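Local atomic coordinates of ESSC (Geobacillus thermodenitrificans, PDB entry 5FWH), a protein that is a component of the bacterial type VII secretion apparatus, an FtsK/SpoIIIE-type ATPase that carries an N-terminal forkhead-associated region. Residues 13-18 with 31-36; 26-31 with 43-48; 4-9 with 84-89; 164-169 with 178-183. All blocks are in the same frame, centred on the assembly; numbering follows the deposited sequence.

Contact 1: residues 13-18 with 31-36; sequences QLFSLT and EHHVTV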
loop_
_atom_site.group_PDB
_atom_site.type_symbol
_atom_site.label_atom_id
_atom_site.label_comp_id
_atom_site.label_asym_id
_atom_site.label_seq_id
_atom_site.Cartn_x
_atom_site.Cartn_y
_atom_site.Cartn_z
ATOM N N GLN A 13 4.986 1.612 -6.212
ATOM C CA GLN A 13 5.779 0.360 -6.103
ATOM C C GLN A 13 5.932 0.049 -4.636
ATOM O O GLN A 13 6.107 0.973 -3.826
ATOM C CB GLN A 13 7.178 0.553 -6.594
ATOM C CG GLN A 13 7.263 0.755 -8.074
ATOM C CD GLN A 13 8.681 0.660 -8.604
ATOM O OE1 GLN A 13 9.461 -0.250 -8.262
ATOM N NE2 GLN A 13 9.003 1.568 -9.508
ATOM N N LEU A 14 5.905 -1.239 -4.317
ATOM C CA LEU A 14 6.071 -1.779 -2.967
ATOM C C LEU A 14 7.378 -2.543 -2.993
ATOM O O LEU A 14 7.653 -3.249 -3.947
ATOM C CB LEU A 14 4.854 -2.657 -2.645
ATOM C CG LEU A 14 4.553 -3.001 -1.208
ATOM C CD1 LEU A 14 4.044 -1.771 -0.500
ATOM C CD2 LEU A 14 3.541 -4.116 -1.068
ATOM N N PHE A 15 8.242 -2.319 -2.024
ATOM C CA PHE A 15 9.537 -2.981 -1.950
ATOM C C PHE A 15 9.800 -3.478 -0.544
ATOM O O PHE A 15 9.691 -2.710 0.425
ATOM C CB PHE A 15 10.605 -1.970 -2.306
ATOM C CG PHE A 15 11.982 -2.479 -2.133
ATOM C CD1 PHE A 15 12.592 -3.169 -3.162
ATOM C CD2 PHE A 15 12.668 -2.314 -0.934
ATOM C CE1 PHE A 15 13.867 -3.672 -3.011
ATOM C CE2 PHE A 15 13.953 -2.791 -0.782
ATOM C CZ PHE A 15 14.551 -3.473 -1.816
ATOM N N SER A 16 10.183 -4.751 -0.429
ATOM C CA SER A 16 10.453 -5.407 0.858
ATOM C C SER A 16 11.892 -5.207 1.349
ATOM O O SER A 16 12.829 -5.380 0.603
ATOM C CB SER A 16 10.181 -6.923 0.745
ATOM O OG SER A 16 8.792 -7.183 0.688
ATOM N N LEU A 17 12.036 -4.922 2.635
ATOM C CA LEU A 17 13.305 -4.647 3.285
ATOM C C LEU A 17 13.949 -5.833 4.021
ATOM O O LEU A 17 14.670 -5.601 4.981
ATOM C CB LEU A 17 13.098 -3.526 4.319
ATOM C CG LEU A 17 12.927 -2.179 3.650
ATOM C CD1 LEU A 17 12.715 -1.094 4.674
ATOM C CD2 LEU A 17 14.148 -1.895 2.779
ATOM N N THR A 18 13.665 -7.063 3.589
ATOM C CA THR A 18 14.320 -8.327 4.046
ATOM C C THR A 18 15.255 -8.223 5.266
ATOM O O THR A 18 16.365 -7.676 5.161
ATOM C CB THR A 18 15.052 -9.076 2.873
ATOM O OG1 THR A 18 16.381 -8.570 2.678
ATOM C CG2 THR A 18 14.282 -8.974 1.540
ATOM N N GLU A 31 19.842 -1.557 -12.083
ATOM C CA GLU A 31 20.609 -2.142 -10.962
ATOM C C GLU A 31 20.079 -1.744 -9.576
ATOM O O GLU A 31 20.083 -2.547 -8.657
ATOM C CB GLU A 31 22.099 -1.787 -11.095
ATOM C CG GLU A 31 22.429 -0.344 -10.746
ATOM C CD GLU A 31 23.652 0.226 -11.449
ATOM O OE1 GLU A 31 24.592 -0.545 -11.745
ATOM O OE2 GLU A 31 23.669 1.462 -11.691
ATOM N N HIS A 32 19.572 -0.520 -9.441
ATOM C CA HIS A 32 19.069 -0.038 -8.160
ATOM C C HIS A 32 18.009 -0.929 -7.576
ATOM O O HIS A 32 17.371 -1.683 -8.274
ATOM C CB HIS A 32 18.502 1.364 -8.301
ATOM C CG HIS A 32 19.541 2.395 -8.526
ATOM N ND1 HIS A 32 19.383 3.406 -9.442
ATOM C CD2 HIS A 32 20.767 2.571 -7.971
ATOM C CE1 HIS A 32 20.446 4.193 -9.406
ATOM N NE2 HIS A 32 21.309 3.694 -8.538
ATOM N N HIS A 33 17.814 -0.795 -6.274
ATOM C CA HIS A 33 16.824 -1.584 -5.618
ATOM C C HIS A 33 15.431 -1.249 -6.116
ATOM O O HIS A 33 14.639 -2.154 -6.423
ATOM C CB HIS A 33 16.961 -1.401 -4.131
ATOM C CG HIS A 33 18.251 -1.936 -3.632
ATOM N ND1 HIS A 33 19.413 -1.194 -3.639
ATOM C CD2 HIS A 33 18.592 -3.185 -3.217
ATOM C CE1 HIS A 33 20.408 -1.950 -3.203
ATOM N NE2 HIS A 33 19.938 -3.161 -2.952
ATOM N N VAL A 34 15.115 0.048 -6.220
ATOM C CA VAL A 34 13.804 0.447 -6.761
ATOM C C VAL A 34 14.112 1.401 -7.917
ATOM O O VAL A 34 14.836 2.389 -7.701
ATOM C CB VAL A 34 12.924 1.114 -5.662
ATOM C CG1 VAL A 34 11.662 1.724 -6.280
ATOM C CG2 VAL A 34 12.524 0.130 -4.581
ATOM N N THR A 35 13.607 1.071 -9.116
ATOM C CA THR A 35 13.912 1.738 -10.413
ATOM C C THR A 35 12.737 2.619 -10.821
ATOM O O THR A 35 11.695 2.105 -11.207
ATOM C CB THR A 35 14.106 0.718 -11.603
ATOM O OG1 THR A 35 15.141 -0.244 -11.347
ATOM C CG2 THR A 35 14.392 1.440 -12.916
ATOM N N VAL A 36 12.894 3.943 -10.695
ATOM C CA VAL A 36 12.003 4.920 -11.300
ATOM C C VAL A 36 12.711 5.545 -12.504
ATOM O O VAL A 36 13.524 6.461 -12.358
ATOM C CB VAL A 36 11.660 6.052 -10.331
ATOM C CG1 VAL A 36 10.667 6.997 -11.005
ATOM C CG2 VAL A 36 11.134 5.475 -8.994
#
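Q13 and F15 meet H33, V34 and T35 where an edge strand of one sheet, 11-16, faces an edge strand of the other, 34-35, in a β-sandwich. This is packing between sheets, held by side chains: the nearest CA atoms, those of F15 and V34, are 7.3 Å apart, and no backbone hydrogen bond spans the gap. F15 supplies most of the apolar contact. With its CG anti to the backbone N (chi1 174°), the ring is brought against V34, whose CG2 lies 3.6 Å from F15 CD1 and equally near CB and CG of F15, seated at the root of the ring. The far end of the ring reaches H33, where F15 CZ stands 3.9 Å from H33 CB. A large flat residue suits a place where two backbones stand this far apart, and the compact, branched V34 offers it one methyl while turning the other toward Q13. Q13 runs antiparallel to the V34 side chain, with Q13 OE1 3.6 Å from V34 CG1, and the chain, extended beyond CG, delivers the amide to the neighbouring backbone. There Q13 NE2 donates to T35 O over 3.2 Å at 162°, in its own amide plane but well above the plane of the carbonyl. The same nitrogen is also hydrogen-bonded to Y8 OH, while T35 OG1 turns to Q29 O. Behind each partner stands a sheet neighbour: strand 11-16 pairs with strand 3-8 through Q13 with V6 and F15 with L4, and V34 is hydrogen-bonded by backbone to V25 and G27 of strand 23-27, whose I24 also touches the F15 ring.

Contact 2: residues 26-31 with 43-48; sequences IGNQLE and NGYIQI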
loop_
_atom_site.group_PDB
_atom_site.type_symbol
_atom_site.label_atom_id
_atom_site.label_comp_id
_atom_site.label_asym_id
_atom_site.label_seq_id
_atom_site.Cartn_x
_atom_site.Cartn_y
_atom_site.Cartn_z
ATOM N N ILE A 26 17.053 4.099 -4.387
ATOM C CA ILE A 26 16.010 4.353 -5.315
ATOM C C ILE A 26 16.626 5.305 -6.242
ATOM O O ILE A 26 17.048 6.416 -5.820
ATOM C CB ILE A 26 14.788 5.084 -4.662
ATOM C CG1 ILE A 26 14.278 4.287 -3.475
ATOM C CG2 ILE A 26 13.684 5.415 -5.704
ATOM C CD1 ILE A 26 13.386 5.098 -2.549
ATOM N N GLY A 27 16.577 4.926 -7.508
ATOM C CA GLY A 27 17.159 5.662 -8.594
ATOM C C GLY A 27 16.535 5.247 -9.903
ATOM O O GLY A 27 15.451 4.660 -9.905
ATOM N N ASN A 28 17.198 5.581 -11.019
ATOM C CA ASN A 28 16.686 5.354 -12.405
ATOM C C ASN A 28 17.434 4.340 -13.305
ATOM O O ASN A 28 17.163 4.211 -14.508
ATOM C CB ASN A 28 16.557 6.699 -13.125
ATOM C CG ASN A 28 17.893 7.357 -13.411
ATOM O OD1 ASN A 28 18.932 6.744 -13.282
ATOM N ND2 ASN A 28 17.851 8.588 -13.857
ATOM N N GLN A 29 18.351 3.608 -12.704
ATOM C CA GLN A 29 19.020 2.461 -13.331
ATOM C C GLN A 29 18.318 1.172 -12.987
ATOM O O GLN A 29 17.723 1.067 -11.945
ATOM C CB GLN A 29 20.430 2.351 -12.789
ATOM C CG GLN A 29 21.268 3.633 -12.801
ATOM C CD GLN A 29 21.302 4.351 -14.144
ATOM O OE1 GLN A 29 21.211 3.734 -15.225
ATOM N NE2 GLN A 29 21.448 5.682 -14.080
ATOM N N LEU A 30 18.455 0.152 -13.836
ATOM C CA LEU A 30 17.905 -1.189 -13.543
ATOM C C LEU A 30 18.586 -1.910 -12.371
ATOM O O LEU A 30 17.948 -2.755 -11.732
ATOM C CB LEU A 30 17.910 -2.070 -14.786
ATOM C CG LEU A 30 17.037 -1.556 -15.949
ATOM C CD1 LEU A 30 17.169 -2.487 -17.152
ATOM C CD2 LEU A 30 15.565 -1.383 -15.571
ATOM N N GLU A 31 19.842 -1.557 -12.083
ATOM C CA GLU A 31 20.609 -2.142 -10.962
ATOM C C GLU A 31 20.079 -1.744 -9.576
ATOM O O GLU A 31 20.083 -2.547 -8.657
ATOM C CB GLU A 31 22.099 -1.787 -11.095
ATOM C CG GLU A 31 22.429 -0.344 -10.746
ATOM C CD GLU A 31 23.652 0.226 -11.449
ATOM O OE1 GLU A 31 24.592 -0.545 -11.745
ATOM O OE2 GLU A 31 23.669 1.462 -11.691
ATOM N N ASN A 43 19.329 15.901 -8.226
ATOM C CA ASN A 43 19.803 16.065 -6.825
ATOM C C ASN A 43 20.074 14.700 -6.089
ATOM O O ASN A 43 19.739 14.520 -4.917
ATOM C CB ASN A 43 18.974 17.112 -5.987
ATOM C CG ASN A 43 17.436 16.917 -6.035
ATOM O OD1 ASN A 43 16.918 15.859 -6.401
ATOM N ND2 ASN A 43 16.697 17.974 -5.625
ATOM N N GLY A 44 20.700 13.731 -6.762
ATOM C CA GLY A 44 21.080 12.505 -6.045
ATOM C C GLY A 44 20.024 11.429 -6.143
ATOM O O GLY A 44 18.848 11.702 -6.347
ATOM N N TYR A 45 20.455 10.172 -6.079
ATOM C CA TYR A 45 19.543 9.099 -5.898
ATOM C C TYR A 45 19.048 9.220 -4.440
ATOM O O TYR A 45 19.515 10.107 -3.655
ATOM C CB TYR A 45 20.209 7.731 -6.239
ATOM C CG TYR A 45 20.784 7.647 -7.670
ATOM C CD1 TYR A 45 20.032 8.058 -8.784
ATOM C CD2 TYR A 45 22.092 7.172 -7.918
ATOM C CE1 TYR A 45 20.553 8.018 -10.068
ATOM C CE2 TYR A 45 22.620 7.117 -9.228
ATOM C CZ TYR A 45 21.855 7.535 -10.305
ATOM O OH TYR A 45 22.356 7.477 -11.622
ATOM N N ILE A 46 18.055 8.405 -4.082
ATOM C CA ILE A 46 17.561 8.366 -2.744
ATOM C C ILE A 46 18.086 7.175 -2.110
ATOM O O ILE A 46 17.982 6.063 -2.669
ATOM C CB ILE A 46 16.032 8.405 -2.689
ATOM C CG1 ILE A 46 15.464 9.636 -3.449
ATOM C CG2 ILE A 46 15.534 8.445 -1.233
ATOM C CD1 ILE A 46 16.057 10.980 -2.988
ATOM N N GLN A 47 18.715 7.393 -0.953
ATOM C CA GLN A 47 19.245 6.306 -0.144
ATOM C C GLN A 47 18.379 6.151 1.069
ATOM O O GLN A 47 18.086 7.136 1.762
ATOM C CB GLN A 47 20.698 6.596 0.312
ATOM C CG GLN A 47 21.759 6.917 -0.756
ATOM C CD GLN A 47 21.754 8.355 -1.273
ATOM O OE1 GLN A 47 21.914 9.355 -0.520
ATOM N NE2 GLN A 47 21.618 8.474 -2.562
ATOM N N ILE A 48 18.011 4.924 1.345
ATOM C CA ILE A 48 17.303 4.537 2.551
ATOM C C ILE A 48 18.187 3.540 3.276
ATOM O O ILE A 48 18.585 2.562 2.684
ATOM C CB ILE A 48 15.943 3.848 2.223
ATOM C CG1 ILE A 48 15.175 4.608 1.156
ATOM C CG2 ILE A 48 15.086 3.722 3.456
ATOM C CD1 ILE A 48 14.668 5.978 1.573
#
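I26 and I46 form an antiparallel hydrogen-bonded pair, each N-H meeting the other's carbonyl: I26 N to I46 O is 2.8 Å at 173°, and the return bond from I46 N to I26 O has the same length. Their side chains share one face of the sheet, with CB of I26 and CB of I46 4.1 Å apart, and I26 CD1 reaches on to I48 CG1. Beyond this pair the strand of I26 gives way to a turn, and Y45 reaches alongside it. Its CG is anti to the carbonyl carbon (chi1 -57°), which sends the ring past G27 CA toward the side-chain ends of N28 and Q29. Y45 CD1 passes 3.7 Å from G27 CA, a spot where any side-chain carbon would collide with the ring, so glycine fits. At the far end Q29 NE2 donates to Y45 OH over 3.2 Å, the two flat groups standing 75° apart. A phenylalanine in place of Y45 would probably keep the ring beside G27 but leave the Q29 amide without its hydroxyl mate and freer to turn. N28 OD1 is buried near the ring without a polar partner, whereas N28 ND2 is fixed by F39 O. Further out, H32 packs edge-to-face with Y45, and I46 and I48 both touch V59 of the next strand. Branched isoleucines pointing inward from central strands, with M84 and I86 of the facing sheet against I26, are the interior of a β-sandwich, as expected for an FHA-like domain.

Contact 3: residues 4-9 with 84-89; sequences LWVLYE and MTIAWS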
loop_
_atom_site.group_PDB
_atom_site.type_symbol
_atom_site.label_atom_id
_atom_site.label_comp_id
_atom_site.label_asym_id
_atom_site.label_seq_id
_atom_site.Cartn_x
_atom_site.Cartn_y
_atom_site.Cartn_z
ATOM N N LEU A 4 8.539 -0.673 2.018
ATOM C CA LEU A 4 8.350 0.724 1.598
ATOM C C LEU A 4 7.522 0.791 0.377
ATOM O O LEU A 4 7.603 -0.019 -0.565
ATOM C CB LEU A 4 9.626 1.548 1.361
ATOM C CG LEU A 4 10.904 1.021 0.735
ATOM C CD1 LEU A 4 11.807 2.207 0.488
ATOM C CD2 LEU A 4 11.587 0.031 1.654
ATOM N N TRP A 5 6.815 1.875 0.372
ATOM C CA TRP A 5 5.968 2.244 -0.716
ATOM C C TRP A 5 6.637 3.396 -1.335
ATOM O O TRP A 5 6.953 4.366 -0.639
ATOM C CB TRP A 5 4.667 2.663 -0.152
ATOM C CG TRP A 5 4.168 1.690 0.822
ATOM C CD1 TRP A 5 4.750 1.282 2.029
ATOM C CD2 TRP A 5 2.953 1.067 0.748
ATOM N NE1 TRP A 5 3.942 0.450 2.672
ATOM C CE2 TRP A 5 2.842 0.239 1.880
ATOM C CE3 TRP A 5 1.943 1.075 -0.193
ATOM C CZ2 TRP A 5 1.771 -0.567 2.084
ATOM C CZ3 TRP A 5 0.904 0.288 0.022
ATOM C CH2 TRP A 5 0.810 -0.518 1.164
ATOM N N VAL A 6 6.782 3.306 -2.627
ATOM C CA VAL A 6 7.309 4.380 -3.454
ATOM C C VAL A 6 6.193 4.855 -4.461
ATOM O O VAL A 6 5.776 4.157 -5.352
ATOM C CB VAL A 6 8.550 3.886 -4.162
ATOM C CG1 VAL A 6 9.147 4.974 -5.079
ATOM C CG2 VAL A 6 9.538 3.390 -3.109
ATOM N N LEU A 7 5.726 6.050 -4.206
ATOM C CA LEU A 7 4.684 6.682 -4.925
ATOM C C LEU A 7 5.261 7.837 -5.744
ATOM O O LEU A 7 5.993 8.644 -5.234
ATOM C CB LEU A 7 3.621 7.242 -3.974
ATOM C CG LEU A 7 2.941 6.147 -3.116
ATOM C CD1 LEU A 7 3.642 6.012 -1.749
ATOM C CD2 LEU A 7 1.462 6.490 -2.898
ATOM N N TYR A 8 4.846 7.862 -7.005
ATOM C CA TYR A 8 5.247 8.897 -7.972
ATOM C C TYR A 8 4.294 8.810 -9.178
ATOM O O TYR A 8 3.722 7.711 -9.451
ATOM C CB TYR A 8 6.686 8.652 -8.408
ATOM C CG TYR A 8 6.882 7.293 -9.019
ATOM C CD1 TYR A 8 7.001 6.164 -8.218
ATOM C CD2 TYR A 8 6.963 7.125 -10.393
ATOM C CE1 TYR A 8 7.193 4.941 -8.748
ATOM C CE2 TYR A 8 7.122 5.876 -10.942
ATOM C CZ TYR A 8 7.253 4.792 -10.103
ATOM O OH TYR A 8 7.416 3.542 -10.615
ATOM N N GLU A 9 4.102 9.944 -9.892
ATOM C CA GLU A 9 3.127 10.042 -10.974
ATOM C C GLU A 9 1.833 9.319 -10.556
ATOM O O GLU A 9 1.262 9.696 -9.546
ATOM C CB GLU A 9 3.698 9.542 -12.306
ATOM C CG GLU A 9 5.000 10.265 -12.682
ATOM C CD GLU A 9 5.349 10.306 -14.180
ATOM O OE1 GLU A 9 4.423 10.236 -15.052
ATOM O OE2 GLU A 9 6.564 10.430 -14.497
HETATM N N MSE A 84 7.899 12.845 -5.305
HETATM C CA MSE A 84 7.817 11.409 -4.947
HETATM C C MSE A 84 7.532 11.218 -3.463
HETATM O O MSE A 84 8.162 11.874 -2.649
HETATM C CB MSE A 84 9.156 10.736 -5.394
HETATM C CG MSE A 84 9.598 9.618 -4.483
HETATM SE SE MSE A 84 11.282 8.614 -4.990
HETATM C CE MSE A 84 11.199 8.659 -6.944
ATOM N N THR A 85 6.660 10.283 -3.077
ATOM C CA THR A 85 6.498 9.983 -1.629
ATOM C C THR A 85 7.028 8.564 -1.297
ATOM O O THR A 85 6.876 7.546 -2.093
ATOM C CB THR A 85 5.005 10.182 -1.242
ATOM O OG1 THR A 85 4.667 11.571 -1.441
ATOM C CG2 THR A 85 4.723 9.788 0.193
ATOM N N ILE A 86 7.753 8.495 -0.180
ATOM C CA ILE A 86 8.169 7.189 0.388
ATOM C C ILE A 86 7.530 7.032 1.739
ATOM O O ILE A 86 7.494 8.003 2.548
ATOM C CB ILE A 86 9.677 7.070 0.647
ATOM C CG1 ILE A 86 10.500 7.590 -0.521
ATOM C CG2 ILE A 86 10.023 5.612 1.003
ATOM C CD1 ILE A 86 10.050 7.136 -1.876
ATOM N N ALA A 87 7.004 5.840 1.984
ATOM C CA ALA A 87 6.334 5.596 3.214
ATOM C C ALA A 87 6.868 4.258 3.697
ATOM O O ALA A 87 7.299 3.413 2.881
ATOM C CB ALA A 87 4.870 5.529 2.951
ATOM N N TRP A 88 6.872 4.083 5.008
ATOM C CA TRP A 88 7.365 2.893 5.603
ATOM C C TRP A 88 6.306 2.347 6.509
ATOM O O TRP A 88 5.700 3.085 7.273
ATOM C CB TRP A 88 8.661 3.190 6.315
ATOM C CG TRP A 88 9.352 2.005 6.880
ATOM C CD1 TRP A 88 9.557 0.832 6.265
ATOM C CD2 TRP A 88 9.941 1.886 8.185
ATOM N NE1 TRP A 88 10.237 -0.027 7.086
ATOM C CE2 TRP A 88 10.506 0.603 8.269
ATOM C CE3 TRP A 88 10.038 2.734 9.281
ATOM C CZ2 TRP A 88 11.173 0.140 9.419
ATOM C CZ3 TRP A 88 10.724 2.308 10.408
ATOM C CH2 TRP A 88 11.268 1.007 10.482
ATOM N N SER A 89 6.107 1.036 6.413
ATOM C CA SER A 89 5.177 0.262 7.234
ATOM C C SER A 89 5.645 0.001 8.653
ATOM O O SER A 89 4.844 -0.370 9.519
ATOM C CB SER A 89 5.029 -1.180 6.616
ATOM O OG SER A 89 6.220 -1.989 6.894
#
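W5 and A87 exchange both of their backbone hydrogen bonds, W5 N to A87 O and A87 N to W5 O, each 3.0 Å. Two residues on, L7 and T85 repeat the pattern more tightly: L7 N reaches T85 O at 2.8 Å, almost straight at 178°. Carbonyls also receive weaker CA-H contacts, I86 CA lying 3.2 Å from W5 O. Among polar side-chain atoms, T85 OG1 is hydrogen-bonded to T76 OG1, W88 NE1 to S2 OG and S89 OG to Q3 N. W5 NE1 is the exception, buried with no partner. A87 O lies at the edge of the indole, 3.4 Å from W5 CD1, and A87, with only a methyl, has its CB 4.2 Å from W5 CB. On the other face I86 lies alongside V6 and L4. Its CD1 is 4.0 Å from V6 CG1, while CG2, anti to the backbone N, meets L4 CD1 at 3.9 Å. Replacing I86 by an alanine removes both branches and is likely to leave V6 and L4 without their partner across the pair, opening a gap toward I26. Strand 3-8 is flanked by 11-16 and strand 84-88 by 73-77, making this the central pair of the four-stranded sheet, with I24 of strand 23-27 packed against L4 from the facing sheet.

Contact 4: residues 164-169 with 178-183; sequences PYMQFV and VTSSEE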
loop_
_atom_site.group_PDB
_atom_site.type_symbol
_atom_site.label_atom_id
_atom_site.label_comp_id
_atom_site.label_asym_id
_atom_site.label_seq_id
_atom_site.Cartn_x
_atom_site.Cartn_y
_atom_site.Cartn_z
ATOM N N PRO A 164 -1.157 3.547 0.721
ATOM C CA PRO A 164 -0.225 3.616 1.877
ATOM C C PRO A 164 -0.674 2.898 3.119
ATOM O O PRO A 164 -1.770 3.128 3.701
ATOM C CB PRO A 164 -0.055 5.117 2.108
ATOM C CG PRO A 164 -0.011 5.572 0.697
ATOM C CD PRO A 164 -1.103 4.807 -0.031
ATOM N N TYR A 165 0.204 1.953 3.437
ATOM C CA TYR A 165 0.160 1.049 4.608
ATOM C C TYR A 165 -0.815 -0.135 4.556
ATOM O O TYR A 165 -0.854 -0.898 5.482
ATOM C CB TYR A 165 0.036 1.831 5.912
ATOM C CG TYR A 165 0.794 3.122 5.972
ATOM C CD1 TYR A 165 2.142 3.137 5.868
ATOM C CD2 TYR A 165 0.124 4.337 6.092
ATOM C CE1 TYR A 165 2.837 4.325 5.890
ATOM C CE2 TYR A 165 0.801 5.536 6.120
ATOM C CZ TYR A 165 2.161 5.519 6.012
ATOM O OH TYR A 165 2.862 6.674 6.003
HETATM N N MSE A 166 -1.593 -0.344 3.503
HETATM C CA MSE A 166 -2.520 -1.503 3.511
HETATM C C MSE A 166 -2.536 -2.296 2.194
HETATM O O MSE A 166 -2.242 -1.743 1.179
HETATM C CB MSE A 166 -3.867 -0.870 3.837
HETATM C CG MSE A 166 -4.134 -0.433 5.329
HETATM SE SE MSE A 166 -6.086 -0.081 5.383
HETATM C CE MSE A 166 -6.630 -1.822 6.095
ATOM N N GLN A 167 -2.909 -3.566 2.209
ATOM C CA GLN A 167 -3.168 -4.349 0.984
ATOM C C GLN A 167 -4.385 -5.187 1.122
ATOM O O GLN A 167 -4.642 -5.706 2.211
ATOM C CB GLN A 167 -2.078 -5.321 0.742
ATOM C CG GLN A 167 -0.750 -4.688 0.554
ATOM C CD GLN A 167 0.309 -5.744 0.726
ATOM O OE1 GLN A 167 1.190 -5.637 1.621
ATOM N NE2 GLN A 167 0.179 -6.830 -0.088
ATOM N N PHE A 168 -5.147 -5.298 0.023
ATOM C CA PHE A 168 -6.397 -6.055 -0.061
ATOM C C PHE A 168 -6.284 -7.019 -1.207
ATOM O O PHE A 168 -5.940 -6.592 -2.320
ATOM C CB PHE A 168 -7.582 -5.158 -0.331
ATOM C CG PHE A 168 -7.730 -4.017 0.657
ATOM C CD1 PHE A 168 -6.967 -2.880 0.519
ATOM C CD2 PHE A 168 -8.658 -4.080 1.656
ATOM C CE1 PHE A 168 -7.099 -1.800 1.379
ATOM C CE2 PHE A 168 -8.760 -3.052 2.579
ATOM C CZ PHE A 168 -7.982 -1.911 2.420
ATOM N N VAL A 169 -6.497 -8.313 -0.942
ATOM C CA VAL A 169 -6.396 -9.365 -1.996
ATOM C C VAL A 169 -7.540 -10.338 -1.825
ATOM O O VAL A 169 -7.728 -10.857 -0.735
ATOM C CB VAL A 169 -5.080 -10.161 -1.957
ATOM C CG1 VAL A 169 -4.914 -10.965 -3.236
ATOM C CG2 VAL A 169 -3.884 -9.226 -1.830
ATOM N N VAL A 178 -6.757 -8.831 4.058
ATOM C CA VAL A 178 -6.311 -7.475 4.300
ATOM C C VAL A 178 -5.023 -7.433 5.087
ATOM O O VAL A 178 -4.988 -8.042 6.126
ATOM C CB VAL A 178 -7.381 -6.737 5.107
ATOM C CG1 VAL A 178 -6.931 -5.287 5.370
ATOM C CG2 VAL A 178 -8.681 -6.854 4.349
ATOM N N THR A 179 -3.957 -6.772 4.616
ATOM C CA THR A 179 -2.709 -6.730 5.400
ATOM C C THR A 179 -2.443 -5.290 5.716
ATOM O O THR A 179 -2.684 -4.433 4.880
ATOM C CB THR A 179 -1.534 -7.377 4.675
ATOM O OG1 THR A 179 -1.943 -8.704 4.377
ATOM C CG2 THR A 179 -0.288 -7.437 5.558
ATOM N N SER A 180 -1.959 -5.055 6.923
ATOM C CA SER A 180 -1.927 -3.735 7.490
ATOM C C SER A 180 -0.895 -3.695 8.569
ATOM O O SER A 180 -0.741 -4.638 9.315
ATOM C CB SER A 180 -3.243 -3.427 8.167
ATOM O OG SER A 180 -3.249 -2.115 8.657
ATOM N N SER A 181 -0.265 -2.550 8.707
ATOM C CA SER A 181 0.587 -2.286 9.853
ATOM C C SER A 181 -0.184 -1.959 11.114
ATOM O O SER A 181 0.418 -1.946 12.139
ATOM C CB SER A 181 1.656 -1.211 9.548
ATOM O OG SER A 181 1.289 -0.377 8.454
ATOM N N GLU A 182 -1.489 -1.721 11.065
ATOM C CA GLU A 182 -2.274 -1.548 12.298
ATOM C C GLU A 182 -3.297 -2.651 12.359
ATOM O O GLU A 182 -3.587 -3.260 11.318
ATOM C CB GLU A 182 -3.023 -0.236 12.287
ATOM C CG GLU A 182 -2.334 0.882 11.539
ATOM C CD GLU A 182 -2.959 2.249 11.799
ATOM O OE1 GLU A 182 -4.042 2.323 12.434
ATOM O OE2 GLU A 182 -2.358 3.268 11.368
ATOM N N GLU A 183 -3.862 -2.892 13.551
ATOM C CA GLU A 183 -5.054 -3.725 13.662
ATOM C C GLU A 183 -6.200 -3.097 12.786
ATOM O O GLU A 183 -6.414 -1.851 12.714
ATOM C CB GLU A 183 -5.514 -3.989 15.128
ATOM C CG GLU A 183 -4.728 -5.048 15.933
ATOM C CD GLU A 183 -5.544 -6.290 16.352
ATOM O OE1 GLU A 183 -5.997 -7.077 15.484
ATOM O OE2 GLU A 183 -5.741 -6.514 17.567
HETATM O O HOH W 1 0.525 -4.116 3.902
HETATM O O HOH W 2 -3.452 -8.869 2.107
#
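Q167 O receives the shortest bond between these strands, from T179 N at 2.7 Å, and it is gripped further by a CA-H contact from V178 and a weak bond from water 2. T179 O is served in the same way: Q167 N donates over 2.8 Å, M166 CA comes close, and water 1 adds a weak bond. Both N-H donors lie in the plane of the carbonyl they meet, as in a regular antiparallel hydrogen-bonded pair. Q167 and T179 point to the wetter face of the sheet, and their polar ends suit it: Q167 OE1 accepts from water 1 at 2.8 Å and from Q3 NE2, while T179 OG1 is hydrogen-bonded to water 2 at 2.7 Å. The face that carries M166, F168 and V178 is mostly apolar. V178 divides its two methyls between neighbours. Its CG1 meets CE of the selenomethionine M166 at 3.6 Å, brought there by a bend at chi3 (97°), and its CG2 lies 3.9 Å from F168 CD2, the two side chains running alongside each other. S180, on this same face, is buried, and its OG finds an acceptor close by, donating to E182 O over 2.9 Å. F168 also packs edge-to-face with F123, and both F168 and V178 touch I116 of the opposing sheet. Beyond the strand, E182 OE2 forms a salt bridge with R72. The whole is a β-hairpin of strands 166-170 and 175-180 in an antiparallel sheet, one half of a second β-sandwich consistent with the FHA fold.

How the contacts relate
Contacts 1, 2 and 3 belong to one sandwich, contact 4 to the other. Contact 3, the most deeply buried, joins the central strands of one sheet; contact 2 joins neighbours in the facing sheet, and contact 1 bridges the two sheets at their edge. Contacts 1, 2 and 4 are only partly buried. Contacts 2, 3 and 4 rest on paired backbone bonds, whereas contact 1 relies on an aromatic ring and one amide. Contacts 2 and 3 pack into a shared interior, and contacts 1 and 3 hold adjacent strands of one sheet. Contact 4 is bridged by two waters; it abuts contact 3 where the W5 indole packs against Y165 and M166, at the boundary between sandwiches.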